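Local coordinates for protein laccase (Botrytis aclada, PDB 3SQR) that probably oxidises phenolic compounds such as hydroquinones with its copper centres while reducing dioxygen to water, and takes part in breaking down lignin and detoxifying its products, at residues 70-75 with 108-113; 87-92 with 175-180. All blocks are in the same frame, centred on the assembly; numbering follows the deposited sequence.

Contact 1: residues 70-75 with 108-113; sequences YWLSVE and LIIHVT. With NAG (2-acetamido-2-deoxy-beta-D-glucopyranose), chain G; MAN (alpha-D-mannopyranose), chain C.
Two parallel strands of the first cupredoxin domain of this multicopper oxidase meet where Y70, W71, L72 and S73 pair with I110, H111, V112 and T113. Five backbone hydrogen bonds tie them, from Y70 N to I109 O (2.7 Å) at one end to V74 N to T113 O (2.8 Å) at the other, each strand giving and taking in turn as parallel pairing requires.

On one face, W71, in the conformer described of the two modelled, forms an offset stack with H111, planes 21° apart. The imidazole lies against the pyrrole side of the indole, with H111 CD2 3.3 Å from W71 NE1. With both residues paired on the same face, their similar first torsions (chi1 -79° and -48°) let the rings run side by side in the same direction. E69 takes H111 NE2 and T154 meets ND1, so both imidazole nitrogens are engaged and the ring's rotation is fixed.

The other face is apolar: L72 CD1 rests on I110 CG2 at 3.6 Å, and Y70 CB lies beside the same methyl. Two sugars touch the 70-75 strand. NAG N2 donates to W71 O at 2.7 Å, while a mannose places its C6 over one face of the Y70 ring, toward the rim, in the Y70 conformer described.

In the four-stranded sheet these are the two inner strands, flanked by 86-91 beyond 70-75 and by 152-158 beyond 108-113; strand 100-103 packs on Y70 and L72 through I100.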
loop_
_atom_site.group_PDB
_atom_site.type_symbol
_atom_site.label_atom_id
_atom_site.label_comp_id
_atom_site.label_asym_id
_atom_site.label_seq_id
_atom_site.Cartn_x
_atom_site.Cartn_y
_atom_site.Cartn_z
ATOM N N TYR A 70 20.126 -5.546 -3.743
ATOM C CA TYR A 70 19.624 -6.037 -2.480
ATOM C C TYR A 70 19.373 -7.516 -2.597
ATOM O O TYR A 70 18.996 -8.006 -3.653
ATOM C CB TYR A 70 18.318 -5.313 -2.069
ATOM C CG TYR A 70 18.464 -3.911 -1.609
ATOM C CD1 TYR A 70 18.643 -3.612 -0.260
ATOM C CD2 TYR A 70 18.394 -2.878 -2.498
ATOM C CE1 TYR A 70 18.759 -2.274 0.167
ATOM C CE2 TYR A 70 18.515 -1.586 -2.095
ATOM C CZ TYR A 70 18.704 -1.278 -0.782
ATOM O OH TYR A 70 18.822 0.035 -0.443
ATOM N N TRP A 71 19.558 -8.253 -1.500
ATOM C CA TRP A 71 19.213 -9.645 -1.428
ATOM C C TRP A 71 18.170 -9.783 -0.345
ATOM O O TRP A 71 18.399 -9.363 0.770
ATOM C CB TRP A 71 20.453 -10.530 -1.128
ATOM C CG TRP A 71 21.315 -10.790 -2.280
ATOM C CD1 TRP A 71 21.267 -11.883 -3.127
ATOM C CD2 TRP A 71 22.355 -9.956 -2.751
ATOM N NE1 TRP A 71 22.228 -11.753 -4.119
ATOM C CE2 TRP A 71 22.911 -10.581 -3.894
ATOM C CE3 TRP A 71 22.881 -8.725 -2.322
ATOM C CZ2 TRP A 71 23.923 -10.007 -4.604
ATOM C CZ3 TRP A 71 23.913 -8.180 -3.015
ATOM C CH2 TRP A 71 24.434 -8.820 -4.134
ATOM N N LEU A 72 17.014 -10.320 -0.668
ATOM C CA LEU A 72 15.971 -10.492 0.345
ATOM C C LEU A 72 15.626 -11.935 0.391
ATOM O O LEU A 72 15.482 -12.602 -0.632
ATOM C CB LEU A 72 14.691 -9.706 0.019
ATOM C CG LEU A 72 14.801 -8.177 -0.005
ATOM C CD1 LEU A 72 13.506 -7.483 -0.404
ATOM C CD2 LEU A 72 15.270 -7.730 1.349
ATOM N N SER A 73 15.421 -12.390 1.599
ATOM C CA SER A 73 14.973 -13.738 1.819
ATOM C C SER A 73 13.615 -13.708 2.484
ATOM O O SER A 73 13.418 -13.132 3.556
ATOM C CB SER A 73 16.010 -14.483 2.662
ATOM O OG SER A 73 15.464 -15.677 3.184
ATOM N N VAL A 74 12.654 -14.360 1.839
ATOM C CA VAL A 74 11.334 -14.500 2.385
ATOM C C VAL A 74 11.342 -15.674 3.321
ATOM O O VAL A 74 11.602 -16.800 2.902
ATOM C CB VAL A 74 10.270 -14.675 1.313
ATOM C CG1 VAL A 74 8.903 -14.973 1.924
ATOM C CG2 VAL A 74 10.269 -13.411 0.446
ATOM N N GLU A 75 11.098 -15.378 4.575
ATOM C CA GLU A 75 11.298 -16.361 5.635
ATOM C C GLU A 75 10.128 -16.635 6.505
ATOM O O GLU A 75 9.227 -15.851 6.700
ATOM C CB GLU A 75 12.464 -15.921 6.523
ATOM C CG GLU A 75 13.663 -15.561 5.708
ATOM C CD GLU A 75 14.962 -15.577 6.443
ATOM O OE1 GLU A 75 15.022 -15.214 7.644
ATOM O OE2 GLU A 75 15.940 -15.958 5.772
ATOM N N LEU A 108 17.218 -0.384 -9.147
ATOM C CA LEU A 108 17.196 -1.361 -8.080
ATOM C C LEU A 108 17.305 -2.742 -8.698
ATOM O O LEU A 108 16.622 -3.043 -9.672
ATOM C CB LEU A 108 15.937 -1.247 -7.242
ATOM C CG LEU A 108 15.659 0.166 -6.704
ATOM C CD1 LEU A 108 14.531 0.115 -5.628
ATOM C CD2 LEU A 108 16.929 0.903 -6.199
ATOM N N ILE A 109 18.136 -3.563 -8.101
ATOM C CA ILE A 109 18.210 -4.999 -8.359
ATOM C C ILE A 109 17.920 -5.691 -7.040
ATOM O O ILE A 109 18.712 -5.556 -6.096
ATOM C CB ILE A 109 19.593 -5.362 -8.841
ATOM C CG1 ILE A 109 19.915 -4.575 -10.109
ATOM C CG2 ILE A 109 19.661 -6.871 -9.107
ATOM C CD1 ILE A 109 21.326 -4.799 -10.588
ATOM N N ILE A 110 16.790 -6.378 -6.947
ATOM C CA ILE A 110 16.394 -6.971 -5.686
ATOM C C ILE A 110 16.201 -8.465 -5.890
ATOM O O ILE A 110 15.255 -8.885 -6.492
ATOM C CB ILE A 110 15.142 -6.368 -5.126
ATOM C CG1 ILE A 110 15.281 -4.821 -5.126
ATOM C CG2 ILE A 110 14.814 -7.019 -3.735
ATOM C CD1 ILE A 110 13.987 -4.043 -4.991
ATOM N N HIS A 111 17.166 -9.227 -5.414
ATOM C CA HIS A 111 17.132 -10.683 -5.477
ATOM C C HIS A 111 16.269 -11.225 -4.392
ATOM O O HIS A 111 16.628 -11.092 -3.216
ATOM C CB HIS A 111 18.525 -11.285 -5.327
ATOM C CG HIS A 111 19.561 -10.638 -6.187
ATOM N ND1 HIS A 111 19.768 -11.007 -7.499
ATOM C CD2 HIS A 111 20.470 -9.673 -5.920
ATOM C CE1 HIS A 111 20.738 -10.268 -8.012
ATOM N NE2 HIS A 111 21.196 -9.463 -7.072
ATOM N N VAL A 112 15.119 -11.802 -4.760
ATOM C CA VAL A 112 14.148 -12.275 -3.792
ATOM C C VAL A 112 14.151 -13.775 -3.827
ATOM O O VAL A 112 13.691 -14.384 -4.803
ATOM C CB VAL A 112 12.739 -11.775 -4.033
ATOM C CG1 VAL A 112 11.796 -12.327 -2.989
ATOM C CG2 VAL A 112 12.735 -10.179 -3.936
ATOM N N THR A 113 14.580 -14.353 -2.720
ATOM C CA THR A 113 14.572 -15.830 -2.580
ATOM C C THR A 113 13.474 -16.246 -1.663
ATOM O O THR A 113 13.326 -15.708 -0.545
ATOM C CB THR A 113 15.925 -16.327 -2.022
ATOM O OG1 THR A 113 17.019 -15.922 -2.890
ATOM C CG2 THR A 113 15.876 -17.881 -1.818
HETATM C C1 NAG G . 18.666 -11.259 3.809
HETATM C C2 NAG G . 20.014 -10.635 3.539
HETATM C C3 NAG G . 20.742 -11.376 2.448
HETATM C C4 NAG G . 20.864 -12.817 2.847
HETATM C C5 NAG G . 19.502 -13.388 3.121
HETATM C C6 NAG G . 19.552 -14.858 3.546
HETATM C C7 NAG G . 19.788 -8.227 3.921
HETATM C C8 NAG G . 19.432 -6.928 3.253
HETATM N N2 NAG G . 19.754 -9.278 3.085
HETATM O O3 NAG G . 22.006 -10.838 2.356
HETATM O O4 NAG G . 21.447 -13.499 1.797
HETATM O O5 NAG G . 18.856 -12.650 4.164
HETATM O O6 NAG G . 20.322 -14.935 4.771
HETATM O O7 NAG G . 20.062 -8.277 5.121
HETATM C C1 MAN C . 24.943 -3.172 0.345
HETATM C C2 MAN C . 25.481 -3.992 -0.847
HETATM C C3 MAN C . 25.660 -3.066 -2.067
HETATM C C4 MAN C . 24.330 -2.388 -2.394
HETATM C C5 MAN C . 23.809 -1.640 -1.160
HETATM C C6 MAN C . 22.374 -1.143 -1.382
HETATM O O2 MAN C . 24.659 -5.127 -1.117
HETATM O O3 MAN C . 26.157 -3.750 -3.194
HETATM O O4 MAN C . 24.338 -1.667 -3.644
HETATM O O5 MAN C . 23.752 -2.494 -0.013
HETATM O O6 MAN C . 21.890 -0.458 -0.225
#

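Contact 2: residues 87-92 with 175-180; sequences SAMTFN and YGDGLF. With NAG (2-acetamido-2-deoxy-beta-D-glucopyranose), chain G.
Backbone polar contacts between strand 87-91 and the loop at 175-180 centre on M89, whose N donates to D177 O at 2.9 Å. That hydrogen bond is bent, with the donor standing 43° out of the carbonyl plane. A water bridges F91 N and G178 O: it accepts from the first (2.9 Å) and probably donates to the second (2.8 Å). Another water joins S87 OG to D177 OD2, the latter bond weak. The D177 carboxylate has firmer partners outside, a salt bridge to R86 through OD1 and a hydrogen bond to S209 through OD2.

The loop carries the chain from strand 163-169, which brings in the copper ligand H168, to strand 180-186 in the same cupredoxin domain. L179 sits at the centre of an inverse gamma turn; at G178's backbone angles a CB would collide with the preceding carbonyl O.

Side-chain packing is led by a CH-pi contact: L179 CD1 lies over the centre of the F91 ring, 6° off its normal, though the methyl's precise placement is uncertain. The leucine has CG opposite its own N (chi1 -161°), and the second torsion then turns CD1 onto the phenyl face. The ring's edge meets backbone, F91 CE2 lying 3.4 Å from F180 N. Two residues earlier in the strand, the extended M89 side chain crosses D177, with CE 3.9 Å from the polar OD2 and F211 of helix 210-217 touching both residues.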
loop_
_atom_site.group_PDB
_atom_site.type_symbol
_atom_site.label_atom_id
_atom_site.label_comp_id
_atom_site.label_asym_id
_atom_site.label_seq_id
_atom_site.Cartn_x
_atom_site.Cartn_y
_atom_site.Cartn_z
ATOM N N SER A 87 4.246 -16.859 14.874
ATOM C CA SER A 87 4.855 -17.048 13.598
ATOM C C SER A 87 4.746 -15.722 12.822
ATOM O O SER A 87 3.862 -14.894 13.053
ATOM C CB SER A 87 4.162 -18.129 12.797
ATOM O OG SER A 87 2.816 -17.740 12.438
ATOM N N ALA A 88 5.633 -15.607 11.866
ATOM C CA ALA A 88 5.521 -14.551 10.857
ATOM C C ALA A 88 6.133 -14.983 9.568
ATOM O O ALA A 88 6.933 -15.903 9.497
ATOM C CB ALA A 88 6.149 -13.227 11.356
ATOM N N MET A 89 5.738 -14.309 8.504
ATOM C CA MET A 89 6.371 -14.392 7.230
ATOM C C MET A 89 7.027 -13.068 6.958
ATOM O O MET A 89 6.347 -12.023 6.901
ATOM C CB MET A 89 5.365 -14.709 6.140
ATOM C CG MET A 89 4.607 -15.932 6.457
ATOM S SD MET A 89 3.633 -16.539 5.073
ATOM C CE MET A 89 2.759 -17.925 5.861
ATOM N N THR A 90 8.347 -13.124 6.833
ATOM C CA THR A 90 9.152 -11.937 6.865
ATOM C C THR A 90 10.118 -11.863 5.698
ATOM O O THR A 90 10.530 -12.853 5.142
ATOM C CB THR A 90 9.970 -11.852 8.163
ATOM O OG1 THR A 90 11.008 -12.841 8.204
ATOM C CG2 THR A 90 9.084 -12.005 9.385
ATOM N N PHE A 91 10.597 -10.650 5.443
ATOM C CA PHE A 91 11.812 -10.451 4.729
ATOM C C PHE A 91 12.912 -10.409 5.781
ATOM O O PHE A 91 12.995 -9.486 6.637
ATOM C CB PHE A 91 11.793 -9.117 4.018
ATOM C CG PHE A 91 10.721 -9.018 2.974
ATOM C CD1 PHE A 91 10.889 -9.695 1.787
ATOM C CD2 PHE A 91 9.567 -8.281 3.196
ATOM C CE1 PHE A 91 9.956 -9.607 0.778
ATOM C CE2 PHE A 91 8.599 -8.180 2.178
ATOM C CZ PHE A 91 8.801 -8.851 0.998
ATOM N N ASN A 92 13.773 -11.397 5.741
ATOM C CA ASN A 92 15.016 -11.323 6.519
ATOM C C ASN A 92 14.814 -11.275 7.997
ATOM O O ASN A 92 15.600 -10.679 8.733
ATOM C CB ASN A 92 15.866 -10.138 6.010
ATOM C CG ASN A 92 16.573 -10.514 4.795
ATOM O OD1 ASN A 92 15.954 -10.642 3.729
ATOM N ND2 ASN A 92 17.866 -10.756 4.903
ATOM N N TYR A 175 1.244 -10.508 3.429
ATOM C CA TYR A 175 1.733 -9.286 4.108
ATOM C C TYR A 175 1.067 -9.089 5.451
ATOM O O TYR A 175 1.587 -8.339 6.325
ATOM C CB TYR A 175 1.695 -8.010 3.223
ATOM C CG TYR A 175 0.379 -7.264 3.181
ATOM C CD1 TYR A 175 0.040 -6.413 4.173
ATOM C CD2 TYR A 175 -0.530 -7.457 2.171
ATOM C CE1 TYR A 175 -1.114 -5.725 4.190
ATOM C CE2 TYR A 175 -1.761 -6.742 2.175
ATOM C CZ TYR A 175 -2.020 -5.879 3.176
ATOM O OH TYR A 175 -3.192 -5.139 3.277
ATOM N N GLY A 176 -0.052 -9.772 5.680
ATOM C CA GLY A 176 -0.687 -9.795 6.988
ATOM C C GLY A 176 0.103 -10.463 8.081
ATOM O O GLY A 176 -0.128 -10.215 9.282
ATOM N N ASP A 177 1.017 -11.324 7.657
ATOM C CA ASP A 177 1.859 -12.055 8.588
ATOM C C ASP A 177 3.238 -11.398 8.701
ATOM O O ASP A 177 4.165 -11.980 9.238
ATOM C CB ASP A 177 1.970 -13.499 8.182
ATOM C CG ASP A 177 0.802 -14.367 8.693
ATOM O OD1 ASP A 177 -0.073 -13.857 9.451
ATOM O OD2 ASP A 177 0.855 -15.609 8.389
ATOM N N GLY A 178 3.361 -10.187 8.190
ATOM C CA GLY A 178 4.558 -9.368 8.369
ATOM C C GLY A 178 5.429 -9.179 7.137
ATOM O O GLY A 178 6.506 -8.583 7.269
ATOM N N LEU A 179 4.993 -9.691 5.965
ATOM C CA LEU A 179 5.791 -9.734 4.753
ATOM C C LEU A 179 5.738 -8.384 3.970
ATOM O O LEU A 179 5.147 -8.255 2.886
ATOM C CB LEU A 179 5.444 -10.934 3.886
ATOM C CG LEU A 179 6.469 -11.328 2.859
ATOM C CD1 LEU A 179 7.928 -11.463 3.418
ATOM C CD2 LEU A 179 6.045 -12.721 2.235
ATOM N N PHE A 180 6.296 -7.383 4.609
ATOM C CA PHE A 180 6.373 -6.015 4.054
ATOM C C PHE A 180 7.569 -5.267 4.631
ATOM O O PHE A 180 8.103 -5.663 5.647
ATOM C CB PHE A 180 5.077 -5.235 4.381
ATOM C CG PHE A 180 4.895 -4.937 5.833
ATOM C CD1 PHE A 180 5.442 -3.780 6.387
ATOM C CD2 PHE A 180 4.211 -5.785 6.661
ATOM C CE1 PHE A 180 5.320 -3.477 7.750
ATOM C CE2 PHE A 180 4.045 -5.454 8.031
ATOM C CZ PHE A 180 4.629 -4.339 8.569
HETATM C C1 NAG G . 18.666 -11.259 3.809
HETATM C C2 NAG G . 20.014 -10.635 3.539
HETATM C C3 NAG G . 20.742 -11.376 2.448
HETATM C C4 NAG G . 20.864 -12.817 2.847
HETATM C C5 NAG G . 19.502 -13.388 3.121
HETATM C C6 NAG G . 19.552 -14.858 3.546
HETATM C C7 NAG G . 19.788 -8.227 3.921
HETATM C C8 NAG G . 19.432 -6.928 3.253
HETATM N N2 NAG G . 19.754 -9.278 3.085
HETATM O O3 NAG G . 22.006 -10.838 2.356
HETATM O O4 NAG G . 21.447 -13.499 1.797
HETATM O O5 NAG G . 18.856 -12.650 4.164
HETATM O O6 NAG G . 20.322 -14.935 4.771
HETATM O O7 NAG G . 20.062 -8.277 5.121
HETATM O O HOH W 1 2.890 -16.409 10.081
HETATM O O HOH W 2 9.319 -8.506 6.821
#

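Contacts 1 and 2, with centres 14 Å apart, meet along strand 67-79, which pairs with 107-114 on one side and 86-91 on the other. E75 N lies 2.6 Å from T90 O, and S73 N 2.8 Å from N92 OD1, both probable hydrogen bonds. V74 CG1 also packs on L179 CD2 at 3.7 Å, joining the sheet to the loop of contact 2. N92 is glycosylated, its ND2 bonded to C1 of the same NAG that reaches back to W71 in contact 1. Toward the coppers, the F180 side chain lies about 4 Å from that of H168, a copper ligand, and about 8 Å from a bound copper; the L72 side chain is about 10 Å from that of H168.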